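Local structure of DNA repair protein RecN (Deinococcus radiodurans, 4ABY) at residues L43-L48 with V77-L82; L54-G59 with H364-E369; C63-E68 with Q348-T353; G81-G86 with L100-F105; L149-Q154 with S318-E323. The protein binds and hydrolyses ATP as an SMC-like repair protein, here represented by its head domain, and probably acts in the recombinational repair of broken DNA. All coordinates share one frame; numbering follows the deposited sequence.

Contact 1. Residues L43-L48 with V77-L82; sequences LEIRNL and VDALGL
I45 and L48 bring their terminal methyls onto A79 by different torsions: in I45, CG1 stands anti to the carbonyl carbon (chi1 -59°) and the extended chain carries CD1 forward, whereas in L48 it is the backbone N that CG opposes (chi1 -169°), with CD1 as the branch that meets the helix. Both converge on one atom, I45 CD1 lying 3.5 Å from A79 CB and L48 CD1 3.8 Å from A79 CB, so the short alanine is met by two longer chains. L48 CD1 extends the patch to L82 CD1 at 4.3 Å. Near the start of the strand L43 meets L80 at a slant, L43 CD1 being 3.8 Å from L80 CD2. No hydrogen bond joins the segments, and every touching residue is buried. The corner at N47 lets L48 face the helix again, where its side chain also lies beside S74 of the predicted ATP-binding P-loop. On the strand's other side E44 pairs with R42, while D78 on the helix pairs with K73. Strand 42-48 is hydrogen-bonded to strands 51-57 and 99-105 in the antiparallel sheet, and helix 69-83, which carries the end of the P-loop, packs against the apolar face of that sheet.

Contact 2. Residues L54-G59 with H364-E369; sequences LELELG and HHYKVE
The Y366 ring has the carbonyl O of E57 at its edge, near the ring plane, while L56 CD1 and L58 CB approach it obliquely; beyond the two segments, the ring of F65 stacks with it. The H364 ring is approached differently, with G59 O over one face, 3.0 Å from H364 CD2. That carbonyl is also near H364 NE2, but it lies off the direction of any N-H there and makes no hydrogen bond. With CG anti to the carbonyl carbon (chi1 -65°), Y366 is aimed across the gap at the 54-59 chain. L56 CD1 rests 3.9 Å from Y366 CE1, and L58 presents its CB, 3.7 Å from Y366 CZ, while its CD1 runs on to L350. The phenol oxygen ends among backbone atoms: Y366 OH gives a weak hydrogen bond to E57 O at 3.5 Å, and G59 N gives an equally weak one to Y366 OH at 3.4 Å. A phenylalanine in place of Y366 would probably keep the apolar packing but leave E57 O and G59 N without this shared partner. The tyrosine thus joins strand 51-57 and the turn that follows it to strand 364-373 of the mixed sheet by side-chain chemistry, an apolar ring ending in a hydroxyl that can both donate and accept, where the two backbones lie too far apart to pair.

Contact 3. Residues C63-E68 with Q348-T353; sequences CAFTGE and QVLVVT
From its CB outward, F65 runs along strand 348-352: CB lies 4.0 Å from V352 CG2, CD1 is near V351 O, which sits in the ring plane at the edge, and CE1 reaches L350 CD2 at 4.0 Å. CG stands anti to the carbonyl carbon (chi1 -67°), and this lays the ring beside L350, the two side chains pointing the same way. The same L350 CD2 packs 3.6 Å from C63 CB, so C63, F65, L350 and V352 share one face of the sheet, which looks towards I76 and L80 of helix 69-83. Parallel pairing fixes this register. C63 N bonds to V349 O and V351 N to C63 O, then F65 N to V351 O at 2.9 Å and T353 N to F65 O at 3.0 Å. These are neighbouring central strands of the P-loop NTPase core, and 62-67 is the strand that runs into the Walker A loop. G67 and E68 begin its predicted ATP-binding residues; G67 has a positive phi (98°) that calls for glycine, and E68 takes the N-cap position of the helix. At this end T66 and T353 lie side by side, T66 CG2 4.0 Å from T353 CG2. Their hydroxyls are used elsewhere, T66 OG1 hydrogen-bonding H365 NE2 and T353 OG1 bonding to D325 and to the backbone N of L355.

Contact 4. Residues G81-G86 with L100-F105; sequences GLLLGG and LLVTGF
L82 and L83, in the last turn of the helix that follows the Walker A loop, pack onto L100, V102 and G104 of the antiparallel sheet. V102 is the centre of the contact, its two methyls parted between the leucines: V102 CG2 lies 3.7 Å from L82 CD1, the two side chains crossing near a right angle, and V102 CG1 lies 3.8 Å from L83 CD2. This fork depends on the torsion of V102, in which CG1 stands opposite the backbone N (chi1 -179°) and CG2 opposite the carbonyl carbon. L82 CD1 also touches L100 CD1 at 4.0 Å. L83 uses its branches separately, CD2 over V102 and CD1 against the backbone of the strand, 4.0 Å from G104 CA. A CB on G104 would point at the helix and run into that methyl, which fits a glycine at this place. No hydrogen bond crosses between the segments. At the helix end G85, with a phi of 90° that suits glycine, closes the last turn in a Schellman motif: G86 N bonds to G81 O at 3.1 Å, and G85 N bonds to L82 O at 3.1 Å. R119 of the adjacent strand 116-122 adds a hydrogen bond to G86 O, tying the turn back to the sheet. A P-loop helix laid with its apolar flank across an antiparallel sheet is characteristic of the nucleotide-binding domain of ABC-type ATPases, to which SMC and RecN heads belong.

Contact 5. Residues L149-Q154 with S318-E323; sequences LTIHWQ and SVVFDE
Q154 and D322 make the straightest side-chain bond here: Q154 NE2 donates to D322 OD2 at 2.9 Å and 166°, arriving on the anti side and somewhat out of the carboxylate plane. A bend at chi2 of Q154 (86°) turns the amide to the acid. Cutting Q154 back to an alanine removes the amide, and D322 OD2 would probably lose this donor and the acid be freer to turn. Next to it W153 NE1 makes a bent bond to E323 OE1 at 3.0 Å; the oxygen lies in the indole plane, but the N-H arrives from above the carboxylate. W153 and Q154 both also touch a crystal neighbour. D322 and E323 fall at the Walker B positions expected after strand 318-321, and Q154 probably corresponds to the Q-loop glutamine of ABC ATPases, with K73 of the P-loop beside D322. Behind these loops strand 149-152, weakly bonded, runs parallel to 318-321, V320 N bonding to T150 O and H152 N to V320 O. On one face I151 CG1 packs 3.6 Å from V320 CB. On the other, H152 CD2 lies 3.4 Å from F321 CE1, the rings oblique with planes at 33°, and V319 CG1 adjoins the imidazole. Farther out, S156 OG hydrogen-bonds H152 ND1, and S302 OG hydrogen-bonds D322 O.

Contacts 1 and 4 share helix 69-83 and the antiparallel sheet; both are buried, wholly apolar across their segments, and neighbours on adjoining strands. Contacts 3 and 5 instead belong to the mixed sheet, where strands 348-352 and 318-321 adjoin, and are held by parallel backbone bonds. The touching residues of contact 3 are all buried, whereas contact 5 runs out into loops that reach the surface, with polar side-chain bonds near the predicted ATP site. Contact 2, partly buried, spans the two sheets through weak hydrogen bonds and ring packing. It joins contact 1 by pairing of strands 42-48 and 51-57, and contact 3 by pairing of 62-67 with 364-373. L80 links contact 1 to L350 and V320 in contacts 3 and 5.

Contact 1. Residues L43-L48 with V77-L82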
# COMPACT_ATOMS: atom_id res chain seq x y z
N LEU A 43 4.37 17.42 -6.16
CA LEU A 43 5.54 16.58 -5.96
C LEU A 43 6.71 17.20 -6.69
O LEU A 43 6.64 17.45 -7.89
CB LEU A 43 5.27 15.17 -6.50
CG LEU A 43 6.37 14.12 -6.37
CD1 LEU A 43 6.75 13.91 -4.91
CD2 LEU A 43 5.92 12.82 -7.00
N GLU A 44 7.79 17.47 -5.96
CA GLU A 44 8.96 18.08 -6.57
C GLU A 44 10.16 17.15 -6.46
O GLU A 44 10.57 16.78 -5.36
CB GLU A 44 9.29 19.41 -5.90
CG GLU A 44 8.20 20.46 -6.05
CD GLU A 44 8.58 21.76 -5.39
OE1 GLU A 44 9.73 21.87 -4.92
OE2 GLU A 44 7.73 22.68 -5.35
N ILE A 45 10.72 16.78 -7.60
CA ILE A 45 11.86 15.89 -7.62
C ILE A 45 13.03 16.57 -8.32
O ILE A 45 12.87 17.11 -9.40
CB ILE A 45 11.54 14.57 -8.35
CG1 ILE A 45 10.37 13.85 -7.66
CG2 ILE A 45 12.75 13.66 -8.39
CD1 ILE A 45 9.86 12.65 -8.43
N ARG A 46 14.20 16.54 -7.69
CA ARG A 46 15.38 17.14 -8.29
C ARG A 46 16.55 16.16 -8.28
O ARG A 46 16.86 15.55 -7.26
CB ARG A 46 15.74 18.44 -7.58
CG ARG A 46 16.82 19.26 -8.28
CD ARG A 46 17.19 20.49 -7.46
NE ARG A 46 17.55 20.14 -6.09
CZ ARG A 46 18.77 19.78 -5.69
NH1 ARG A 46 19.76 19.72 -6.57
NH2 ARG A 46 19.00 19.47 -4.42
N ASN A 47 17.18 16.00 -9.44
CA ASN A 47 18.32 15.11 -9.61
C ASN A 47 18.08 13.69 -9.14
O ASN A 47 18.91 13.11 -8.46
CB ASN A 47 19.55 15.69 -8.91
CG ASN A 47 20.07 16.94 -9.59
OD1 ASN A 47 19.85 17.14 -10.79
ND2 ASN A 47 20.77 17.78 -8.84
N LEU A 48 16.93 13.13 -9.51
CA LEU A 48 16.64 11.73 -9.23
C LEU A 48 16.60 10.92 -10.53
O LEU A 48 15.72 11.12 -11.37
CB LEU A 48 15.33 11.58 -8.46
CG LEU A 48 14.98 10.22 -7.86
CD1 LEU A 48 13.92 10.37 -6.80
CD2 LEU A 48 14.53 9.22 -8.92
N VAL A 77 7.06 5.33 -7.26
CA VAL A 77 7.49 4.32 -6.32
C VAL A 77 8.80 4.75 -5.65
O VAL A 77 8.88 4.81 -4.43
CB VAL A 77 7.64 2.94 -6.97
CG1 VAL A 77 7.92 1.89 -5.91
CG2 VAL A 77 6.37 2.59 -7.72
N ASP A 78 9.80 5.06 -6.46
CA ASP A 78 11.13 5.38 -5.96
C ASP A 78 11.18 6.68 -5.16
O ASP A 78 11.68 6.71 -4.05
CB ASP A 78 12.15 5.43 -7.10
CG ASP A 78 12.44 4.05 -7.67
OD1 ASP A 78 12.13 3.05 -6.99
OD2 ASP A 78 12.98 3.97 -8.79
N ALA A 79 10.65 7.75 -5.74
CA ALA A 79 10.66 9.05 -5.07
C ALA A 79 9.78 9.05 -3.83
O ALA A 79 10.26 9.31 -2.73
CB ALA A 79 10.22 10.15 -6.02
N LEU A 80 8.50 8.75 -4.00
CA LEU A 80 7.59 8.72 -2.86
C LEU A 80 8.11 7.79 -1.76
O LEU A 80 7.83 8.00 -0.58
CB LEU A 80 6.18 8.30 -3.29
CG LEU A 80 5.45 9.28 -4.20
CD1 LEU A 80 4.08 8.74 -4.56
CD2 LEU A 80 5.32 10.64 -3.54
N GLY A 81 8.86 6.77 -2.15
CA GLY A 81 9.41 5.84 -1.18
C GLY A 81 10.31 6.55 -0.19
O GLY A 81 10.33 6.23 1.00
N LEU A 82 11.07 7.52 -0.70
CA LEU A 82 11.96 8.32 0.14
C LEU A 82 11.17 9.13 1.16
O LEU A 82 11.60 9.27 2.30
CB LEU A 82 12.81 9.24 -0.72
CG LEU A 82 13.76 8.57 -1.71
CD1 LEU A 82 14.38 9.63 -2.61
CD2 LEU A 82 14.83 7.79 -0.98

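Contact 2. Residues L54-G59 with H364-E369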
# COMPACT_ATOMS: atom_id res chain seq x y z
N LEU A 54 11.72 18.26 -11.77
CA LEU A 54 10.35 17.83 -12.06
C LEU A 54 9.41 18.42 -11.03
O LEU A 54 9.54 18.16 -9.83
CB LEU A 54 10.26 16.29 -12.07
CG LEU A 54 8.94 15.53 -12.28
CD1 LEU A 54 8.29 15.15 -10.96
CD2 LEU A 54 7.97 16.29 -13.17
N GLU A 55 8.48 19.23 -11.50
CA GLU A 55 7.45 19.77 -10.62
C GLU A 55 6.10 19.30 -11.12
O GLU A 55 5.65 19.68 -12.19
CB GLU A 55 7.53 21.30 -10.59
CG GLU A 55 8.76 21.80 -9.86
CD GLU A 55 9.02 23.27 -10.07
OE1 GLU A 55 8.60 23.80 -11.12
OE2 GLU A 55 9.64 23.89 -9.17
N LEU A 56 5.46 18.44 -10.34
CA LEU A 56 4.24 17.80 -10.79
C LEU A 56 3.05 18.15 -9.93
O LEU A 56 2.98 17.78 -8.76
CB LEU A 56 4.42 16.28 -10.85
CG LEU A 56 3.18 15.48 -11.26
CD1 LEU A 56 2.85 15.74 -12.72
CD2 LEU A 56 3.38 14.00 -11.01
N GLU A 57 2.11 18.88 -10.52
CA GLU A 57 0.84 19.12 -9.88
C GLU A 57 -0.05 17.93 -10.20
O GLU A 57 -0.68 17.87 -11.25
CB GLU A 57 0.20 20.40 -10.43
CG GLU A 57 -0.75 21.08 -9.47
CD GLU A 57 -0.10 22.25 -8.76
OE1 GLU A 57 0.35 23.18 -9.46
OE2 GLU A 57 -0.05 22.23 -7.51
N LEU A 58 -0.08 16.96 -9.29
CA LEU A 58 -0.96 15.82 -9.48
C LEU A 58 -1.97 15.77 -8.35
O LEU A 58 -1.61 15.95 -7.19
CB LEU A 58 -0.16 14.51 -9.53
CG LEU A 58 0.12 13.74 -8.23
CD1 LEU A 58 0.66 12.38 -8.57
CD2 LEU A 58 1.07 14.48 -7.32
N GLY A 59 -3.23 15.54 -8.69
CA GLY A 59 -4.25 15.42 -7.67
C GLY A 59 -5.44 14.64 -8.18
O GLY A 59 -5.54 14.40 -9.38
N HIS A 364 -7.17 11.00 -13.95
CA HIS A 364 -6.14 11.84 -14.53
C HIS A 364 -5.12 10.95 -15.20
O HIS A 364 -4.59 10.03 -14.59
CB HIS A 364 -5.49 12.71 -13.45
CG HIS A 364 -6.47 13.56 -12.70
ND1 HIS A 364 -6.81 14.83 -13.10
CD2 HIS A 364 -7.19 13.31 -11.58
CE1 HIS A 364 -7.70 15.33 -12.26
NE2 HIS A 364 -7.94 14.43 -11.33
N HIS A 365 -4.87 11.22 -16.47
CA HIS A 365 -3.93 10.41 -17.24
C HIS A 365 -2.66 11.22 -17.48
O HIS A 365 -2.66 12.19 -18.23
CB HIS A 365 -4.56 9.98 -18.56
CG HIS A 365 -3.74 9.00 -19.34
ND1 HIS A 365 -4.31 7.98 -20.08
CD2 HIS A 365 -2.40 8.88 -19.49
CE1 HIS A 365 -3.35 7.28 -20.66
NE2 HIS A 365 -2.19 7.80 -20.31
N TYR A 366 -1.59 10.82 -16.82
CA TYR A 366 -0.31 11.49 -16.96
C TYR A 366 0.55 10.72 -17.95
O TYR A 366 0.55 9.50 -17.94
CB TYR A 366 0.39 11.60 -15.61
CG TYR A 366 -0.34 12.48 -14.63
CD1 TYR A 366 -0.11 13.85 -14.59
CD2 TYR A 366 -1.27 11.95 -13.75
CE1 TYR A 366 -0.79 14.66 -13.70
CE2 TYR A 366 -1.96 12.76 -12.86
CZ TYR A 366 -1.71 14.11 -12.84
OH TYR A 366 -2.39 14.92 -11.96
N LYS A 367 1.28 11.43 -18.80
CA LYS A 367 2.21 10.77 -19.70
C LYS A 367 3.64 11.15 -19.34
O LYS A 367 3.98 12.33 -19.23
CB LYS A 367 1.93 11.11 -21.16
CG LYS A 367 2.73 10.24 -22.13
CD LYS A 367 2.51 10.62 -23.58
CE LYS A 367 3.26 9.67 -24.51
NZ LYS A 367 3.10 10.03 -25.94
N VAL A 368 4.47 10.14 -19.12
CA VAL A 368 5.87 10.37 -18.85
C VAL A 368 6.62 10.34 -20.18
O VAL A 368 6.58 9.35 -20.92
CB VAL A 368 6.45 9.33 -17.87
CG1 VAL A 368 7.91 9.63 -17.59
CG2 VAL A 368 5.65 9.34 -16.58
N GLU A 369 7.29 11.44 -20.48
CA GLU A 369 7.94 11.62 -21.77
C GLU A 369 9.43 11.88 -21.65
O GLU A 369 9.97 11.97 -20.55
CB GLU A 369 7.30 12.77 -22.54
CG GLU A 369 6.02 12.39 -23.24
CD GLU A 369 5.30 13.59 -23.79
OE1 GLU A 369 5.47 14.69 -23.23
OE2 GLU A 369 4.55 13.43 -24.79

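Contact 3. Residues C63-E68 with Q348-T353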
# COMPACT_ATOMS: atom_id res chain seq x y z
N CYS A 63 -4.91 8.25 -10.54
CA CYS A 63 -3.92 8.87 -11.41
C CYS A 63 -3.09 7.80 -12.11
O CYS A 63 -2.44 7.00 -11.45
CB CYS A 63 -3.00 9.78 -10.60
SG CYS A 63 -3.88 11.05 -9.71
N ALA A 64 -3.13 7.80 -13.43
CA ALA A 64 -2.38 6.81 -14.19
C ALA A 64 -1.15 7.43 -14.82
O ALA A 64 -1.21 8.52 -15.39
CB ALA A 64 -3.26 6.18 -15.26
N PHE A 65 -0.03 6.73 -14.72
CA PHE A 65 1.21 7.18 -15.34
C PHE A 65 1.62 6.20 -16.43
O PHE A 65 1.81 5.00 -16.17
CB PHE A 65 2.29 7.36 -14.29
CG PHE A 65 2.01 8.48 -13.33
CD1 PHE A 65 1.02 8.34 -12.37
CD2 PHE A 65 2.70 9.67 -13.40
CE1 PHE A 65 0.74 9.38 -11.49
CE2 PHE A 65 2.43 10.71 -12.52
CZ PHE A 65 1.45 10.55 -11.56
N THR A 66 1.76 6.69 -17.63
CA THR A 66 2.07 5.88 -18.77
C THR A 66 3.19 6.51 -19.54
O THR A 66 3.71 7.49 -19.14
CB THR A 66 0.87 5.72 -19.61
OG1 THR A 66 0.56 6.94 -20.21
CG2 THR A 66 -0.22 5.40 -18.78
N GLY A 67 3.57 5.92 -20.64
CA GLY A 67 4.68 6.42 -21.39
C GLY A 67 5.93 5.67 -21.07
O GLY A 67 6.10 4.57 -21.43
N GLU A 68 6.84 6.38 -20.41
CA GLU A 68 8.08 5.80 -19.95
C GLU A 68 7.74 5.31 -18.57
O GLU A 68 7.77 6.06 -17.59
CB GLU A 68 9.18 6.85 -19.90
CG GLU A 68 10.41 6.50 -20.72
CD GLU A 68 10.16 6.58 -22.21
OE1 GLU A 68 9.56 7.58 -22.66
OE2 GLU A 68 10.56 5.64 -22.93
N GLN A 348 -6.80 8.66 -3.31
CA GLN A 348 -5.95 8.98 -4.45
C GLN A 348 -5.08 7.75 -4.66
O GLN A 348 -4.27 7.41 -3.79
CB GLN A 348 -5.07 10.19 -4.13
CG GLN A 348 -4.17 10.64 -5.27
CD GLN A 348 -3.22 11.75 -4.86
OE1 GLN A 348 -2.73 11.77 -3.73
NE2 GLN A 348 -2.97 12.68 -5.77
N VAL A 349 -5.27 7.07 -5.78
CA VAL A 349 -4.48 5.89 -6.09
C VAL A 349 -3.53 6.21 -7.25
O VAL A 349 -3.94 6.74 -8.28
CB VAL A 349 -5.35 4.65 -6.40
CG1 VAL A 349 -6.76 4.86 -5.89
CG2 VAL A 349 -5.36 4.35 -7.88
N LEU A 350 -2.26 5.91 -7.04
CA LEU A 350 -1.23 6.22 -8.01
C LEU A 350 -0.63 4.95 -8.57
O LEU A 350 0.03 4.19 -7.86
CB LEU A 350 -0.15 7.07 -7.35
CG LEU A 350 -0.62 8.37 -6.71
CD1 LEU A 350 0.34 8.84 -5.63
CD2 LEU A 350 -0.81 9.46 -7.75
N VAL A 351 -0.86 4.69 -9.85
CA VAL A 351 -0.30 3.51 -10.50
C VAL A 351 0.42 3.87 -11.79
O VAL A 351 0.04 4.81 -12.49
CB VAL A 351 -1.38 2.45 -10.80
CG1 VAL A 351 -2.41 2.41 -9.69
CG2 VAL A 351 -2.04 2.73 -12.13
N VAL A 352 1.48 3.14 -12.08
CA VAL A 352 2.16 3.23 -13.36
C VAL A 352 1.76 1.99 -14.16
O VAL A 352 1.86 0.87 -13.66
CB VAL A 352 3.69 3.25 -13.18
CG1 VAL A 352 4.38 3.35 -14.52
CG2 VAL A 352 4.09 4.41 -12.30
N THR A 353 1.31 2.19 -15.39
CA THR A 353 0.74 1.08 -16.15
C THR A 353 1.12 1.12 -17.63
O THR A 353 1.41 2.18 -18.18
CB THR A 353 -0.79 1.05 -16.02
OG1 THR A 353 -1.32 -0.09 -16.70
CG2 THR A 353 -1.40 2.31 -16.60

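Contact 4. Residues G81-G86 with L100-F105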
# COMPACT_ATOMS: atom_id res chain seq x y z
N GLY A 81 8.86 6.77 -2.15
CA GLY A 81 9.41 5.84 -1.18
C GLY A 81 10.31 6.55 -0.19
O GLY A 81 10.33 6.23 1.00
N LEU A 82 11.07 7.52 -0.70
CA LEU A 82 11.96 8.32 0.14
C LEU A 82 11.17 9.13 1.16
O LEU A 82 11.60 9.27 2.30
CB LEU A 82 12.81 9.24 -0.72
CG LEU A 82 13.76 8.57 -1.71
CD1 LEU A 82 14.38 9.63 -2.61
CD2 LEU A 82 14.83 7.79 -0.98
N LEU A 83 10.03 9.67 0.75
CA LEU A 83 9.18 10.43 1.66
C LEU A 83 8.61 9.53 2.75
O LEU A 83 8.32 10.00 3.85
CB LEU A 83 8.03 11.09 0.90
CG LEU A 83 8.42 12.15 -0.12
CD1 LEU A 83 7.18 12.83 -0.66
CD2 LEU A 83 9.36 13.16 0.50
N LEU A 84 8.45 8.25 2.45
CA LEU A 84 7.92 7.30 3.42
C LEU A 84 8.95 6.98 4.50
O LEU A 84 8.63 6.34 5.51
CB LEU A 84 7.50 6.00 2.72
CG LEU A 84 6.00 5.76 2.56
CD1 LEU A 84 5.76 4.30 2.27
CD2 LEU A 84 5.27 6.16 3.82
N GLY A 85 10.18 7.43 4.30
CA GLY A 85 11.24 7.16 5.24
C GLY A 85 11.93 5.88 4.87
O GLY A 85 12.49 5.18 5.72
N GLY A 86 11.89 5.55 3.58
CA GLY A 86 12.53 4.36 3.08
C GLY A 86 14.05 4.39 3.14
O GLY A 86 14.66 5.35 3.64
N LEU A 100 20.27 14.75 -4.42
CA LEU A 100 18.89 14.80 -4.87
C LEU A 100 17.98 15.31 -3.77
O LEU A 100 18.33 15.29 -2.59
CB LEU A 100 18.42 13.43 -5.37
CG LEU A 100 18.20 12.27 -4.40
CD1 LEU A 100 16.98 12.47 -3.52
CD2 LEU A 100 18.05 10.99 -5.19
N LEU A 101 16.79 15.76 -4.16
CA LEU A 101 15.83 16.30 -3.22
C LEU A 101 14.42 15.89 -3.63
O LEU A 101 14.08 15.97 -4.80
CB LEU A 101 15.92 17.82 -3.17
CG LEU A 101 14.82 18.53 -2.40
CD1 LEU A 101 15.16 18.58 -0.92
CD2 LEU A 101 14.62 19.93 -2.95
N VAL A 102 13.62 15.47 -2.66
CA VAL A 102 12.23 15.11 -2.94
C VAL A 102 11.30 15.83 -1.98
O VAL A 102 11.27 15.53 -0.80
CB VAL A 102 12.01 13.61 -2.79
CG1 VAL A 102 10.56 13.26 -3.11
CG2 VAL A 102 12.96 12.84 -3.69
N THR A 103 10.53 16.78 -2.50
CA THR A 103 9.57 17.52 -1.69
C THR A 103 8.14 17.13 -2.07
O THR A 103 7.81 17.05 -3.26
CB THR A 103 9.75 19.05 -1.84
OG1 THR A 103 11.15 19.38 -1.81
CG2 THR A 103 9.04 19.79 -0.72
N GLY A 104 7.30 16.90 -1.07
CA GLY A 104 5.91 16.57 -1.31
C GLY A 104 4.96 17.47 -0.54
O GLY A 104 5.20 17.77 0.63
N PHE A 105 3.88 17.90 -1.18
CA PHE A 105 2.92 18.79 -0.54
C PHE A 105 1.51 18.20 -0.48
O PHE A 105 0.96 17.79 -1.49
CB PHE A 105 2.86 20.13 -1.28
CG PHE A 105 4.19 20.80 -1.40
CD1 PHE A 105 5.11 20.39 -2.35
CD2 PHE A 105 4.52 21.86 -0.57
CE1 PHE A 105 6.33 21.00 -2.48
CE2 PHE A 105 5.75 22.48 -0.68
CZ PHE A 105 6.66 22.05 -1.64

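Contact 5. Residues L149-Q154 with S318-E323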
# COMPACT_ATOMS: atom_id res chain seq x y z
N LEU A 149 0.91 8.27 3.11
CA LEU A 149 1.24 7.44 1.96
C LEU A 149 1.22 5.95 2.28
O LEU A 149 1.53 5.53 3.39
CB LEU A 149 2.63 7.80 1.44
CG LEU A 149 2.74 8.80 0.30
CD1 LEU A 149 4.19 8.94 -0.12
CD2 LEU A 149 1.88 8.36 -0.87
N THR A 150 0.86 5.16 1.27
CA THR A 150 0.99 3.72 1.34
C THR A 150 1.49 3.24 -0.01
O THR A 150 0.79 3.36 -1.01
CB THR A 150 -0.35 3.04 1.60
OG1 THR A 150 -0.81 3.37 2.91
CG2 THR A 150 -0.21 1.54 1.49
N ILE A 151 2.71 2.72 -0.07
CA ILE A 151 3.21 2.15 -1.31
C ILE A 151 3.16 0.63 -1.22
O ILE A 151 3.73 0.05 -0.30
CB ILE A 151 4.65 2.58 -1.61
CG1 ILE A 151 4.69 4.04 -2.05
CG2 ILE A 151 5.24 1.70 -2.70
CD1 ILE A 151 4.82 5.01 -0.92
N HIS A 152 2.49 -0.01 -2.18
CA HIS A 152 2.30 -1.45 -2.09
C HIS A 152 3.28 -2.29 -2.89
O HIS A 152 3.76 -1.89 -3.95
CB HIS A 152 0.86 -1.86 -2.39
CG HIS A 152 -0.07 -1.64 -1.24
ND1 HIS A 152 0.18 -2.13 0.03
CD2 HIS A 152 -1.24 -0.97 -1.16
CE1 HIS A 152 -0.80 -1.78 0.83
NE2 HIS A 152 -1.68 -1.08 0.14
N TRP A 153 3.51 -3.48 -2.35
CA TRP A 153 4.63 -4.34 -2.72
C TRP A 153 5.83 -3.80 -1.95
O TRP A 153 6.21 -4.36 -0.93
CB TRP A 153 4.76 -4.42 -4.25
CG TRP A 153 6.08 -4.84 -4.88
CD1 TRP A 153 6.34 -4.84 -6.22
CD2 TRP A 153 7.28 -5.29 -4.24
NE1 TRP A 153 7.62 -5.25 -6.46
CE2 TRP A 153 8.23 -5.53 -5.26
CE3 TRP A 153 7.66 -5.51 -2.92
CZ2 TRP A 153 9.52 -5.98 -5.00
CZ3 TRP A 153 8.94 -5.95 -2.66
CH2 TRP A 153 9.86 -6.18 -3.69
N GLN A 154 6.40 -2.67 -2.37
CA GLN A 154 7.62 -2.19 -1.72
C GLN A 154 7.49 -1.82 -0.24
O GLN A 154 8.45 -1.95 0.52
CB GLN A 154 8.23 -1.02 -2.49
CG GLN A 154 9.00 -1.42 -3.71
CD GLN A 154 8.11 -1.56 -4.93
OE1 GLN A 154 6.89 -1.54 -4.82
NE2 GLN A 154 8.73 -1.69 -6.09
N SER A 318 -3.65 8.54 0.30
CA SER A 318 -2.99 8.19 -0.95
C SER A 318 -2.40 6.80 -0.88
O SER A 318 -1.84 6.41 0.14
CB SER A 318 -1.87 9.19 -1.27
OG SER A 318 -2.38 10.51 -1.35
N VAL A 319 -2.55 6.04 -1.96
CA VAL A 319 -2.02 4.68 -2.05
C VAL A 319 -1.30 4.46 -3.38
O VAL A 319 -1.70 5.00 -4.41
CB VAL A 319 -3.14 3.63 -1.90
CG1 VAL A 319 -2.55 2.23 -1.88
CG2 VAL A 319 -3.94 3.89 -0.63
N VAL A 320 -0.22 3.70 -3.34
CA VAL A 320 0.56 3.43 -4.54
C VAL A 320 0.73 1.93 -4.80
O VAL A 320 1.11 1.18 -3.90
CB VAL A 320 1.96 4.08 -4.47
CG1 VAL A 320 2.82 3.63 -5.63
CG2 VAL A 320 1.83 5.60 -4.44
N PHE A 321 0.45 1.52 -6.03
CA PHE A 321 0.61 0.13 -6.42
C PHE A 321 1.64 0.06 -7.53
O PHE A 321 1.54 0.79 -8.52
CB PHE A 321 -0.72 -0.46 -6.89
CG PHE A 321 -1.81 -0.41 -5.86
CD1 PHE A 321 -1.97 -1.44 -4.96
CD2 PHE A 321 -2.67 0.67 -5.79
CE1 PHE A 321 -2.97 -1.40 -4.00
CE2 PHE A 321 -3.67 0.72 -4.84
CZ PHE A 321 -3.82 -0.32 -3.95
N ASP A 322 2.59 -0.84 -7.41
CA ASP A 322 3.57 -1.02 -8.44
C ASP A 322 3.40 -2.35 -9.09
O ASP A 322 3.37 -3.35 -8.44
CB ASP A 322 4.93 -1.04 -7.82
CG ASP A 322 6.02 -1.01 -8.82
OD1 ASP A 322 5.81 -0.50 -9.92
OD2 ASP A 322 7.10 -1.49 -8.51
N GLU A 323 3.33 -2.41 -10.39
CA GLU A 323 3.31 -3.71 -10.94
C GLU A 323 2.07 -4.47 -10.77
O GLU A 323 2.14 -5.65 -10.81
CB GLU A 323 4.40 -4.49 -10.24
CG GLU A 323 5.70 -4.59 -11.00
CD GLU A 323 6.67 -5.51 -10.37
OE1 GLU A 323 7.34 -5.12 -9.43
OE2 GLU A 323 6.79 -6.64 -10.82